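Local coordinates for protein phenolpthiocerol synthesis type-I polyketide synthase ppsA (Mycobacterium bovis, PDB 7AKC) that probably helps build the lipid core of phthiocerols and phenolphthiocerols, this acyltransferase domain belonging to the step that selects and loads extender units, at residues 78-83 and 209-214; 105-110 and 275-280; 240-243 and 248-251. One frame throughout, in Å; residues are numbered along the deposited sequence.

Contact 1: 78-83 and 209-214; sequences VGIEQI and IEVAPH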
# COMPACT_ATOMS: atom_id res chain seq x y z
N VAL A 78 0.81 7.44 -19.38
CA VAL A 78 1.28 6.21 -20.01
C VAL A 78 2.53 5.65 -19.35
O VAL A 78 3.53 6.34 -19.24
CB VAL A 78 1.53 6.50 -21.52
CG1 VAL A 78 2.22 5.34 -22.20
CG2 VAL A 78 0.23 6.84 -22.25
N GLY A 79 2.48 4.39 -18.93
CA GLY A 79 3.63 3.74 -18.31
C GLY A 79 3.71 3.94 -16.80
O GLY A 79 3.22 4.94 -16.29
N ILE A 80 4.36 2.99 -16.09
CA ILE A 80 4.48 3.04 -14.62
C ILE A 80 4.99 4.38 -14.10
O ILE A 80 4.38 4.93 -13.19
CB ILE A 80 5.30 1.86 -14.03
CG1 ILE A 80 5.31 1.89 -12.49
CG2 ILE A 80 6.73 1.80 -14.58
CD1 ILE A 80 5.86 0.55 -11.90
N GLU A 81 6.06 4.94 -14.70
CA GLU A 81 6.59 6.22 -14.21
C GLU A 81 5.53 7.35 -14.26
O GLU A 81 5.20 7.94 -13.22
CB GLU A 81 7.87 6.58 -14.97
CG GLU A 81 8.94 5.50 -14.85
CD GLU A 81 10.03 5.56 -15.89
OE1 GLU A 81 9.91 4.85 -16.92
OE2 GLU A 81 11.00 6.32 -15.68
N GLN A 82 4.94 7.61 -15.44
CA GLN A 82 3.89 8.64 -15.57
C GLN A 82 2.69 8.33 -14.68
O GLN A 82 2.21 9.23 -13.99
CB GLN A 82 3.40 8.76 -17.02
CG GLN A 82 4.24 9.66 -17.92
CD GLN A 82 3.35 10.36 -18.92
OE1 GLN A 82 2.54 9.75 -19.65
NE2 GLN A 82 3.48 11.68 -19.00
N ILE A 83 2.19 7.08 -14.67
CA ILE A 83 1.02 6.72 -13.85
C ILE A 83 1.27 6.95 -12.35
O ILE A 83 0.45 7.59 -11.69
CB ILE A 83 0.51 5.29 -14.18
CG1 ILE A 83 -0.30 5.31 -15.48
CG2 ILE A 83 -0.32 4.68 -13.03
CD1 ILE A 83 -0.27 4.02 -16.29
N ILE A 209 -1.86 -4.72 -12.56
CA ILE A 209 -0.89 -3.71 -12.11
C ILE A 209 0.28 -3.61 -13.11
O ILE A 209 0.66 -4.61 -13.69
CB ILE A 209 -0.37 -4.10 -10.68
CG1 ILE A 209 0.43 -2.96 -10.04
CG2 ILE A 209 0.41 -5.43 -10.68
CD1 ILE A 209 0.41 -2.98 -8.44
N GLU A 210 0.85 -2.42 -13.31
CA GLU A 210 1.94 -2.20 -14.27
C GLU A 210 3.12 -3.11 -13.97
O GLU A 210 3.65 -3.74 -14.89
CB GLU A 210 2.40 -0.73 -14.32
CG GLU A 210 1.41 0.24 -14.95
CD GLU A 210 0.04 0.43 -14.30
OE1 GLU A 210 -0.10 0.20 -13.07
OE2 GLU A 210 -0.89 0.85 -15.02
N VAL A 211 3.52 -3.12 -12.70
CA VAL A 211 4.65 -3.96 -12.22
C VAL A 211 4.24 -4.44 -10.82
O VAL A 211 3.83 -3.62 -10.02
CB VAL A 211 5.99 -3.21 -12.13
CG1 VAL A 211 7.08 -4.07 -11.50
CG2 VAL A 211 6.46 -2.69 -13.48
N ALA A 212 4.36 -5.74 -10.58
CA ALA A 212 3.97 -6.29 -9.27
C ALA A 212 5.10 -6.15 -8.27
O ALA A 212 6.15 -6.74 -8.46
CB ALA A 212 3.53 -7.72 -9.41
N PRO A 213 4.91 -5.38 -7.19
CA PRO A 213 5.90 -5.31 -6.16
C PRO A 213 5.60 -6.38 -5.09
O PRO A 213 4.80 -7.23 -5.33
CB PRO A 213 5.72 -3.86 -5.67
CG PRO A 213 4.37 -3.39 -6.17
CD PRO A 213 3.75 -4.55 -6.90
N HIS A 214 6.29 -6.32 -3.96
CA HIS A 214 6.00 -7.22 -2.80
C HIS A 214 6.20 -8.69 -3.16
O HIS A 214 5.41 -9.51 -2.69
CB HIS A 214 4.67 -6.86 -2.16
CG HIS A 214 4.48 -5.39 -2.11
ND1 HIS A 214 5.34 -4.57 -1.43
CD2 HIS A 214 3.58 -4.59 -2.71
CE1 HIS A 214 4.97 -3.33 -1.58
NE2 HIS A 214 3.91 -3.31 -2.36

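Contact 2: 105-110 and 275-280; sequences PDLVIG and ASAGSG. With NA (sodium ion), chain C.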
# COMPACT_ATOMS: atom_id res chain seq x y z
N PRO A 105 -5.55 15.26 8.70
CA PRO A 105 -5.23 13.97 9.33
C PRO A 105 -4.44 14.09 10.62
O PRO A 105 -3.52 14.90 10.74
CB PRO A 105 -4.40 13.25 8.27
CG PRO A 105 -3.73 14.33 7.52
CD PRO A 105 -4.64 15.55 7.57
N ASP A 106 -4.84 13.31 11.59
CA ASP A 106 -4.09 13.16 12.83
C ASP A 106 -3.05 12.02 12.68
O ASP A 106 -2.14 11.90 13.50
CB ASP A 106 -5.06 12.84 13.96
CG ASP A 106 -6.11 13.92 14.12
OD1 ASP A 106 -5.73 15.06 14.50
OD2 ASP A 106 -7.30 13.64 13.84
N LEU A 107 -3.19 11.20 11.63
CA LEU A 107 -2.37 10.04 11.37
C LEU A 107 -2.52 9.67 9.90
O LEU A 107 -3.57 9.92 9.28
CB LEU A 107 -2.89 8.88 12.22
CG LEU A 107 -2.03 7.63 12.25
CD1 LEU A 107 -1.13 7.63 13.45
CD2 LEU A 107 -2.89 6.38 12.27
N VAL A 108 -1.45 9.16 9.32
CA VAL A 108 -1.51 8.70 7.93
C VAL A 108 -1.07 7.24 7.83
O VAL A 108 -0.24 6.78 8.61
CB VAL A 108 -0.74 9.62 6.95
CG1 VAL A 108 -1.29 11.04 6.97
CG2 VAL A 108 0.75 9.61 7.23
N ILE A 109 -1.64 6.50 6.85
CA ILE A 109 -1.26 5.13 6.57
C ILE A 109 -1.14 5.03 5.07
O ILE A 109 -2.05 5.39 4.35
CB ILE A 109 -2.28 4.11 7.12
CG1 ILE A 109 -2.32 4.18 8.68
CG2 ILE A 109 -1.93 2.72 6.65
CD1 ILE A 109 -3.39 3.31 9.34
N GLY A 110 0.00 4.58 4.61
CA GLY A 110 0.25 4.39 3.18
C GLY A 110 0.28 2.90 2.91
O GLY A 110 0.98 2.16 3.59
N ALA A 275 -5.67 -1.93 12.02
CA ALA A 275 -6.06 -2.45 13.33
C ALA A 275 -5.39 -1.67 14.46
O ALA A 275 -6.01 -1.39 15.49
CB ALA A 275 -5.68 -3.92 13.44
N SER A 276 -4.12 -1.30 14.26
CA SER A 276 -3.39 -0.54 15.31
C SER A 276 -4.01 0.84 15.44
O SER A 276 -4.23 1.34 16.54
CB SER A 276 -1.92 -0.40 14.93
OG SER A 276 -1.23 0.39 15.88
N ALA A 277 -4.29 1.49 14.30
CA ALA A 277 -4.93 2.82 14.32
C ALA A 277 -6.29 2.75 15.02
O ALA A 277 -6.59 3.56 15.90
CB ALA A 277 -5.08 3.33 12.88
N GLY A 278 -7.08 1.72 14.71
CA GLY A 278 -8.40 1.56 15.32
C GLY A 278 -8.38 1.21 16.80
O GLY A 278 -9.35 1.46 17.53
N SER A 279 -7.25 0.66 17.28
CA SER A 279 -7.06 0.21 18.65
C SER A 279 -6.84 1.39 19.60
O SER A 279 -6.22 2.36 19.18
CB SER A 279 -5.80 -0.66 18.72
OG SER A 279 -5.47 -0.96 20.07
N GLY A 280 -7.28 1.30 20.85
CA GLY A 280 -6.96 2.36 21.82
C GLY A 280 -5.46 2.49 22.10
O GLY A 280 -5.01 3.50 22.64
NA NA C . -4.32 3.08 18.00
O HOH W 1 -2.53 4.10 16.66

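Contact 3: 240-243 and 248-251; sequences GIIS and DLHT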
# COMPACT_ATOMS: atom_id res chain seq x y z
N GLY A 240 1.61 11.81 12.95
CA GLY A 240 1.78 10.37 13.14
C GLY A 240 1.63 9.56 11.87
O GLY A 240 0.85 9.91 11.00
N ILE A 241 2.42 8.50 11.73
CA ILE A 241 2.35 7.61 10.60
C ILE A 241 2.59 6.19 11.08
O ILE A 241 3.44 5.96 11.95
CB ILE A 241 3.36 8.01 9.50
CG1 ILE A 241 3.33 7.01 8.31
CG2 ILE A 241 4.78 8.22 10.07
CD1 ILE A 241 3.90 7.55 7.05
N ILE A 242 1.75 5.29 10.60
CA ILE A 242 1.95 3.88 10.84
C ILE A 242 2.42 3.31 9.51
O ILE A 242 1.72 3.41 8.49
CB ILE A 242 0.73 3.11 11.37
CG1 ILE A 242 0.18 3.81 12.63
CG2 ILE A 242 1.11 1.64 11.62
CD1 ILE A 242 -1.03 3.17 13.18
N SER A 243 3.65 2.79 9.49
CA SER A 243 4.17 2.17 8.26
C SER A 243 3.52 0.80 8.06
O SER A 243 3.24 0.09 9.01
CB SER A 243 5.67 1.97 8.39
OG SER A 243 6.23 1.35 7.24
N ASP A 248 6.60 -5.69 12.54
CA ASP A 248 6.65 -5.06 13.88
C ASP A 248 6.32 -3.59 13.71
O ASP A 248 7.12 -2.88 13.13
CB ASP A 248 8.00 -5.30 14.57
CG ASP A 248 8.14 -4.69 15.95
OD1 ASP A 248 7.13 -4.23 16.51
OD2 ASP A 248 9.27 -4.69 16.47
N LEU A 249 5.14 -3.18 14.18
CA LEU A 249 4.70 -1.78 13.94
C LEU A 249 5.45 -0.83 14.87
O LEU A 249 5.38 0.36 14.64
CB LEU A 249 3.19 -1.67 14.09
CG LEU A 249 2.35 -2.58 13.21
CD1 LEU A 249 0.92 -2.61 13.71
CD2 LEU A 249 2.39 -2.13 11.76
N HIS A 250 6.22 -1.35 15.82
CA HIS A 250 7.03 -0.48 16.71
C HIS A 250 8.45 -0.38 16.19
O HIS A 250 9.32 0.10 16.93
CB HIS A 250 6.75 -0.87 18.16
CG HIS A 250 5.29 -0.69 18.39
ND1 HIS A 250 4.40 -1.75 18.32
CD2 HIS A 250 4.54 0.42 18.53
CE1 HIS A 250 3.18 -1.30 18.48
NE2 HIS A 250 3.24 0.04 18.61
N THR A 251 8.69 -0.84 14.96
CA THR A 251 9.99 -0.61 14.33
C THR A 251 9.85 0.83 13.86
O THR A 251 9.23 1.01 12.83
CB THR A 251 10.17 -1.44 13.05
OG1 THR A 251 10.02 -2.82 13.37
CG2 THR A 251 11.52 -1.24 12.40
O HOH W 2 5.30 2.49 11.92

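Contact 1: 78-83 and 209-214
Ile80 and Ile83, in the first turn of helix 79-100, rest against Glu210 and Val211 of the irregular chain that runs from the small antiparallel sheet toward His214. Glu210 has helical backbone angles between two extended residues, and this kink aims the CA-CB bonds of both Glu210 and Val211 at the helix. Ile80 is almost fully stretched. Its CG1 lies opposite the backbone N (chi1 -176°), and CD1 is carried outward to meet Val211 CG2 at 3.7 Å and Val211 CB at 3.8 Å, the two side chains crossing at about a right angle. Nearer the backbones, Ile80 CB abuts Glu210 CB at 3.9 Å.

Glu210 is folded rather than extended: the bend at chi2 (62°) turns its carboxylate away from Ile80 and toward Ile83, whose CD1 methyl lies 3.5 Å from Glu210 OE2. Again the two side chains cross nearly at right angles. That approach is only a van der Waals touch; the polar partner of Glu210 OE2 is Arg30, in a salt bridge. The start of the helix is tied by its own bonds, Val78 N giving to Gln82 OE1 at 2.9 Å and Ile83 N to Gly79 O at 2.9 Å.

Helix 127-141 flanks the apolar half, with Ser138 beside Ile80 and Met141 beside Val211. Farther along, Val211-His214 probably corresponds to the YASH/HAFH motif of polyketide acyltransferases, and His214 NE2 is hydrogen-bonded to Ser112 OG, consistent with the Ser-His pair of the family. No hydrogen bond crosses between 78-83 and 209-214. The join therefore relies on aliphatic packing, including CB and CG of Glu210, whose carboxylate finds its polar partner, Arg30, outside the two segments.

Contact 2: 105-110 and 275-280
Ala277, Leu107 and Ile109 make the whole of this buried contact, in which a helix lies against one face of a parallel sheet. The single methyl of Ala277, directed at the strand from the last turn of helix 270-278, is shared by two branched side chains: Leu107 CD2 reaches Ala277 CB at 3.8 Å and Ile109 CD1 reaches it at 3.9 Å. Leu107 and Ile109 are two apart in the strand and so emerge on the same face, their terminal methyls 4.3 Å from each other between Leu107 CD2 and Ile109 CD1. The three methyls form a compact triangle.

The two branches get there differently. Leu107 has CG opposite its backbone N (chi1 -171°), which lets CD2 reach the Ala277 methyl, whereas Ile109 has CG1 beside its own backbone N (chi1 -64°) and extends from there straight to CD1.

Around the end of the helix, carbonyls of the last turn and the following loop bind a sodium ion. Ser276 O binds the ion at 2.3 Å and Ser279 O at 2.4 Å; a water at 2.5 Å from the sodium ion joins them, and Ala281 O and Gly283 O complete the site. The cation thus gathers carbonyl oxygens where the helix gives way to a loop.

Strand 107-110 lies between strands 23-27 and 240-242, bonded to both. Val24 and Ile242 of those neighbours widen the apolar floor under helix 270-278, while Val108, between the two contact residues, packs on the other side against helix 115-121.

Contact 3: 240-243 and 248-251
The weakly bonded edge strand 240-242 runs out into Ser243, whose CA lies 6.9 Å from that of Leu249, a corner residue of the type I turn Asp248-Thr251. Leu249 does the touching. With CG beside the backbone N (chi1 -56°), Leu249 CD2 comes to the strand end, 4.0 Å from Ile242 CG2 and 3.6 Å from Ser243 O. One methyl thus packs on a side chain and on a carbonyl oxygen together, and the Ile242 and Leu249 side chains meet at a slant.

The polar link between the segments is indirect. A water accepts from Ser243 N at 3.0 Å and gives a weak hydrogen bond to Leu249 O at 3.5 Å. Ser243 OG is engaged elsewhere, hydrogen-bonded to Glu115 and to Thr245 N.

The turn that presents Leu249 is stiffened from within. Asp248 O takes two bonds from the same face of its plane, from Thr251 N at 3.2 Å and from Thr251 OG1 at 2.9 Å. The Asp248 carboxylate folds back as an Asx turn, OD1 accepting from His250 N at 3.1 Å; the donor stands well above the carboxylate plane, 60° out of it. Backbone and side-chain bonds therefore hold the loop's shape on the far side from the strand.

Ile242 also packs on Ala273, Ser276 and Ala277 of helix 270-278, and Leu249 adds to this packing by touching Ser276 there. Ser243 follows the carboxyl end of a parallel strand, the end at which alpha/beta folds usually hold their active sites. Its side chain stands close to, but not in contact with, Gly110, Ser112 and Gly114, which fit the nucleophile elbow expected of an acyltransferase.

Contacts 2 and 3 are neighbours, their centres about 10 Å apart, on the same parallel sheet: strands 107-110 and 240-242 lie side by side, with Val108 probably hydrogen-bonded to Gly240 and Ile242, and both contacts pack against helix 270-278. Contact 1 lies across the chain's centre, about 27 Å and 26 Å from them between centres, although helix 79-100 leads directly to strand 107-110. Contact 2 is the buried one, purely methyl packing at the foot of a sodium-bound helix end. Contacts 1 and 3 are partly buried, each joining apolar side chains to a polar element: a carboxylate paired with Arg30 in contact 1, a water and a hydrogen-bonded turn in contact 3.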